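Local coordinates for oligopeptide-binding protein AppA (Bacillus subtilis, PDB 1XOC), which binds oligopeptides as the receptor component of an ABC-type oligopeptide permease that can replace the OPP system in sporulation and genetic competence, at residues L301-P314 with Y483-M495. Sequence-based numbering, arbitrary orientation.
Sequences LDGDGEVAYIPESP and YTFLYYPNNHMAM. With ZN (zinc ion), chain E; ZN (zinc ion), chain I.
Strand 306-307 lies antiparallel to the edge of strand 483-488: Y488 N donates to E306 O (2.9 Å) and A308 N to L486 O (3.2 Å). Past this short pairing, 308-314 curls round the Y488 ring. A308 CB sits over one face, offset toward the rim (3.4 Å from Y488 CZ), and P314 CD lies over the centre of the opposite face, so the phenol is held flat between two aliphatic groups. Its hydroxyl donates to I310 O (2.8 Å), tilted only 16° from the carbonyl plane, and a water links Y488 OH with Y309 N. Next along, P311 CB touches the F485 ring at CE2 (3.6 Å). In the long strand 483-496, which runs through the mixed sheet of this solute-binding protein, a classic beta bulge sets L486 and Y487 both opposite V267 of strand 265-271; Y487 also packs on the backbone of the bound peptide. L301 CD2 rests over the Y487 ring centre, and V372 of helix 371-385 touches both side chains. At the other end, D304 CG stands anti to its own N (chi1 -165°), bringing the carboxylate to a zinc ion that D304 OD1 and H492 NE2 both bind at 2.0 Å. N490 ND2 donates to D304 OD2 (2.9 Å) on the anti side but 31° out of the carboxylate plane, which probably helps to fix the rotation of the metal-bound carboxylate, while a second water joins D304 O to N490 N.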
# COMPACT_ATOMS: atom_id res chain seq x y z
N LEU A 301 -0.32 16.37 -13.38
CA LEU A 301 -1.40 16.42 -12.36
C LEU A 301 -2.22 17.72 -12.45
O LEU A 301 -3.12 17.96 -11.64
CB LEU A 301 -0.83 16.31 -10.92
CG LEU A 301 -0.18 15.03 -10.38
CD1 LEU A 301 -1.08 13.86 -10.65
CD2 LEU A 301 1.18 14.78 -10.94
N ASP A 302 -1.94 18.56 -13.44
CA ASP A 302 -2.57 19.87 -13.55
C ASP A 302 -2.45 20.65 -12.24
O ASP A 302 -3.37 21.36 -11.83
CB ASP A 302 -4.03 19.73 -14.00
CG ASP A 302 -4.16 19.40 -15.49
OD1 ASP A 302 -3.12 19.18 -16.16
OD2 ASP A 302 -5.31 19.35 -15.99
N GLY A 303 -1.31 20.52 -11.59
CA GLY A 303 -1.02 21.24 -10.38
C GLY A 303 -1.68 20.72 -9.12
O GLY A 303 -1.59 21.33 -8.07
N ASP A 304 -2.30 19.54 -9.20
CA ASP A 304 -3.09 18.99 -8.11
C ASP A 304 -2.29 17.92 -7.38
O ASP A 304 -2.30 16.76 -7.77
CB ASP A 304 -4.38 18.43 -8.69
CG ASP A 304 -5.46 18.15 -7.64
OD1 ASP A 304 -6.61 18.56 -7.84
OD2 ASP A 304 -5.20 17.39 -6.70
N GLY A 305 -1.59 18.33 -6.32
CA GLY A 305 -0.64 17.47 -5.65
C GLY A 305 0.61 18.30 -5.36
O GLY A 305 0.84 19.31 -5.97
N GLU A 306 1.41 17.85 -4.40
CA GLU A 306 2.63 18.55 -4.03
C GLU A 306 3.85 17.63 -4.19
O GLU A 306 3.77 16.44 -3.91
CB GLU A 306 2.56 18.95 -2.56
CG GLU A 306 1.48 19.95 -2.26
CD GLU A 306 1.61 21.23 -3.04
OE1 GLU A 306 2.76 21.78 -3.18
OE2 GLU A 306 0.55 21.75 -3.47
N VAL A 307 4.98 18.22 -4.58
CA VAL A 307 6.20 17.45 -4.68
C VAL A 307 6.58 16.91 -3.30
O VAL A 307 6.47 17.63 -2.31
CB VAL A 307 7.36 18.31 -5.27
CG1 VAL A 307 8.69 17.56 -5.25
CG2 VAL A 307 7.05 18.72 -6.69
N ALA A 308 7.06 15.68 -3.27
CA ALA A 308 7.45 14.96 -2.06
C ALA A 308 8.98 14.97 -1.89
O ALA A 308 9.71 14.69 -2.84
CB ALA A 308 6.98 13.54 -2.11
N TYR A 309 9.45 15.28 -0.67
CA TYR A 309 10.86 15.20 -0.35
C TYR A 309 11.19 14.25 0.80
O TYR A 309 12.37 14.02 1.10
CB TYR A 309 11.37 16.59 0.03
CG TYR A 309 11.10 17.61 -1.01
CD1 TYR A 309 11.91 17.70 -2.13
CD2 TYR A 309 10.02 18.48 -0.91
CE1 TYR A 309 11.68 18.64 -3.12
CE2 TYR A 309 9.78 19.43 -1.92
CZ TYR A 309 10.62 19.50 -3.03
OH TYR A 309 10.41 20.42 -4.03
N ILE A 310 10.14 13.72 1.45
CA ILE A 310 10.24 12.89 2.65
C ILE A 310 9.43 11.59 2.45
O ILE A 310 8.33 11.64 1.90
CB ILE A 310 9.71 13.71 3.85
CG1 ILE A 310 10.60 14.93 4.04
CG2 ILE A 310 9.62 12.92 5.14
CD1 ILE A 310 10.01 15.95 4.92
N PRO A 311 9.96 10.43 2.91
CA PRO A 311 9.25 9.16 2.78
C PRO A 311 8.13 8.98 3.82
O PRO A 311 8.02 7.94 4.48
CB PRO A 311 10.38 8.13 2.99
CG PRO A 311 11.26 8.78 3.93
CD PRO A 311 11.29 10.23 3.53
N GLU A 312 7.28 9.99 3.94
CA GLU A 312 6.16 9.92 4.89
C GLU A 312 5.10 10.91 4.43
O GLU A 312 5.40 11.89 3.76
CB GLU A 312 6.62 10.26 6.30
CG GLU A 312 5.53 10.08 7.40
CD GLU A 312 4.84 8.71 7.35
OE1 GLU A 312 3.72 8.61 6.79
OE2 GLU A 312 5.42 7.73 7.88
N SER A 313 3.85 10.62 4.75
CA SER A 313 2.75 11.48 4.35
C SER A 313 2.63 12.66 5.31
O SER A 313 2.76 12.49 6.54
CB SER A 313 1.46 10.70 4.43
OG SER A 313 0.37 11.52 4.14
N PRO A 314 2.34 13.86 4.78
CA PRO A 314 1.98 15.01 5.65
C PRO A 314 0.84 14.75 6.63
O PRO A 314 0.72 15.49 7.59
CB PRO A 314 1.61 16.10 4.65
CG PRO A 314 2.37 15.73 3.40
CD PRO A 314 2.40 14.26 3.38
N TYR A 483 14.94 6.15 -3.50
CA TYR A 483 13.91 6.52 -4.45
C TYR A 483 14.13 7.98 -4.86
O TYR A 483 14.73 8.75 -4.10
CB TYR A 483 12.51 6.52 -3.82
CG TYR A 483 11.96 5.25 -3.19
CD1 TYR A 483 12.45 3.99 -3.47
CD2 TYR A 483 10.89 5.33 -2.30
CE1 TYR A 483 11.88 2.85 -2.91
CE2 TYR A 483 10.31 4.19 -1.73
CZ TYR A 483 10.79 2.96 -2.03
OH TYR A 483 10.21 1.86 -1.44
N THR A 484 13.60 8.34 -6.03
CA THR A 484 13.24 9.71 -6.32
C THR A 484 11.80 9.88 -5.86
O THR A 484 10.87 9.28 -6.42
CB THR A 484 13.40 10.07 -7.82
OG1 THR A 484 14.78 9.98 -8.15
CG2 THR A 484 12.94 11.42 -8.11
N PHE A 485 11.60 10.70 -4.85
CA PHE A 485 10.27 10.94 -4.35
C PHE A 485 9.59 11.90 -5.31
O PHE A 485 10.19 12.89 -5.70
CB PHE A 485 10.34 11.49 -2.91
CG PHE A 485 10.94 10.51 -1.95
CD1 PHE A 485 12.30 10.57 -1.64
CD2 PHE A 485 10.17 9.50 -1.41
CE1 PHE A 485 12.87 9.62 -0.79
CE2 PHE A 485 10.73 8.57 -0.56
CZ PHE A 485 12.08 8.63 -0.24
N LEU A 486 8.36 11.60 -5.73
CA LEU A 486 7.70 12.41 -6.75
C LEU A 486 6.64 13.34 -6.17
O LEU A 486 6.79 14.55 -6.26
CB LEU A 486 7.14 11.52 -7.90
CG LEU A 486 8.16 10.79 -8.82
CD1 LEU A 486 7.38 9.89 -9.76
CD2 LEU A 486 9.09 11.74 -9.56
N TYR A 487 5.56 12.80 -5.60
CA TYR A 487 4.52 13.65 -5.04
C TYR A 487 3.63 12.95 -4.01
O TYR A 487 3.60 11.74 -3.93
CB TYR A 487 3.65 14.26 -6.13
CG TYR A 487 3.05 13.25 -7.06
CD1 TYR A 487 3.76 12.78 -8.13
CD2 TYR A 487 1.77 12.76 -6.87
CE1 TYR A 487 3.25 11.86 -8.97
CE2 TYR A 487 1.24 11.82 -7.73
CZ TYR A 487 2.00 11.38 -8.78
OH TYR A 487 1.53 10.45 -9.68
N TYR A 488 2.92 13.76 -3.25
CA TYR A 488 1.84 13.28 -2.37
C TYR A 488 0.50 13.46 -3.07
O TYR A 488 0.09 14.59 -3.32
CB TYR A 488 1.84 14.08 -1.06
CG TYR A 488 3.16 14.04 -0.35
CD1 TYR A 488 3.71 12.85 0.09
CD2 TYR A 488 3.85 15.21 -0.05
CE1 TYR A 488 4.94 12.81 0.75
CE2 TYR A 488 5.07 15.19 0.61
CZ TYR A 488 5.61 13.99 1.01
OH TYR A 488 6.83 13.98 1.66
N PRO A 489 -0.15 12.36 -3.45
CA PRO A 489 -1.36 12.51 -4.24
C PRO A 489 -2.61 12.82 -3.46
O PRO A 489 -2.69 12.48 -2.27
CB PRO A 489 -1.54 11.13 -4.82
CG PRO A 489 -0.95 10.23 -3.86
CD PRO A 489 0.20 10.94 -3.27
N ASN A 490 -3.60 13.40 -4.13
CA ASN A 490 -4.93 13.59 -3.54
C ASN A 490 -5.89 12.57 -4.15
O ASN A 490 -5.77 12.21 -5.32
CB ASN A 490 -5.44 14.98 -3.85
CG ASN A 490 -4.56 16.06 -3.25
OD1 ASN A 490 -4.32 16.03 -2.04
ND2 ASN A 490 -4.11 17.03 -4.06
N ASN A 491 -6.84 12.12 -3.35
CA ASN A 491 -7.94 11.32 -3.84
C ASN A 491 -9.12 12.22 -4.22
O ASN A 491 -9.42 13.20 -3.52
CB ASN A 491 -8.42 10.36 -2.78
CG ASN A 491 -7.46 9.25 -2.50
OD1 ASN A 491 -6.82 8.73 -3.41
ND2 ASN A 491 -7.36 8.86 -1.24
N HIS A 492 -9.81 11.86 -5.30
CA HIS A 492 -11.02 12.53 -5.76
C HIS A 492 -12.10 11.47 -5.94
O HIS A 492 -12.24 10.88 -7.02
CB HIS A 492 -10.75 13.25 -7.08
CG HIS A 492 -9.65 14.26 -6.99
ND1 HIS A 492 -8.33 13.93 -7.15
CD2 HIS A 492 -9.68 15.59 -6.73
CE1 HIS A 492 -7.58 15.00 -7.02
NE2 HIS A 492 -8.36 16.02 -6.76
N MET A 493 -12.82 11.20 -4.87
CA MET A 493 -13.73 10.06 -4.85
C MET A 493 -15.11 10.45 -5.33
O MET A 493 -15.85 11.18 -4.64
CB MET A 493 -13.79 9.45 -3.45
CG MET A 493 -12.42 9.22 -2.83
SD MET A 493 -11.38 8.17 -3.86
CE MET A 493 -12.41 6.72 -3.99
N ALA A 494 -15.46 9.98 -6.53
CA ALA A 494 -16.79 10.15 -7.10
C ALA A 494 -17.71 9.04 -6.61
O ALA A 494 -17.32 7.90 -6.58
CB ALA A 494 -16.72 10.12 -8.59
N MET A 495 -18.94 9.42 -6.22
CA MET A 495 -19.89 8.49 -5.63
C MET A 495 -21.31 8.99 -5.91
O MET A 495 -21.50 10.14 -6.27
CB MET A 495 -19.69 8.38 -4.12
CG MET A 495 -19.91 9.68 -3.40
SD MET A 495 -19.26 9.62 -1.73
CE MET A 495 -17.54 9.76 -2.09
ZN ZN E . -7.84 17.95 -6.39
ZN ZN I . 1.34 23.27 -4.60
O HOH W 1 -3.30 14.36 -6.82
O HOH W 2 -0.40 16.85 -2.11
O HOH W 3 8.14 16.75 1.52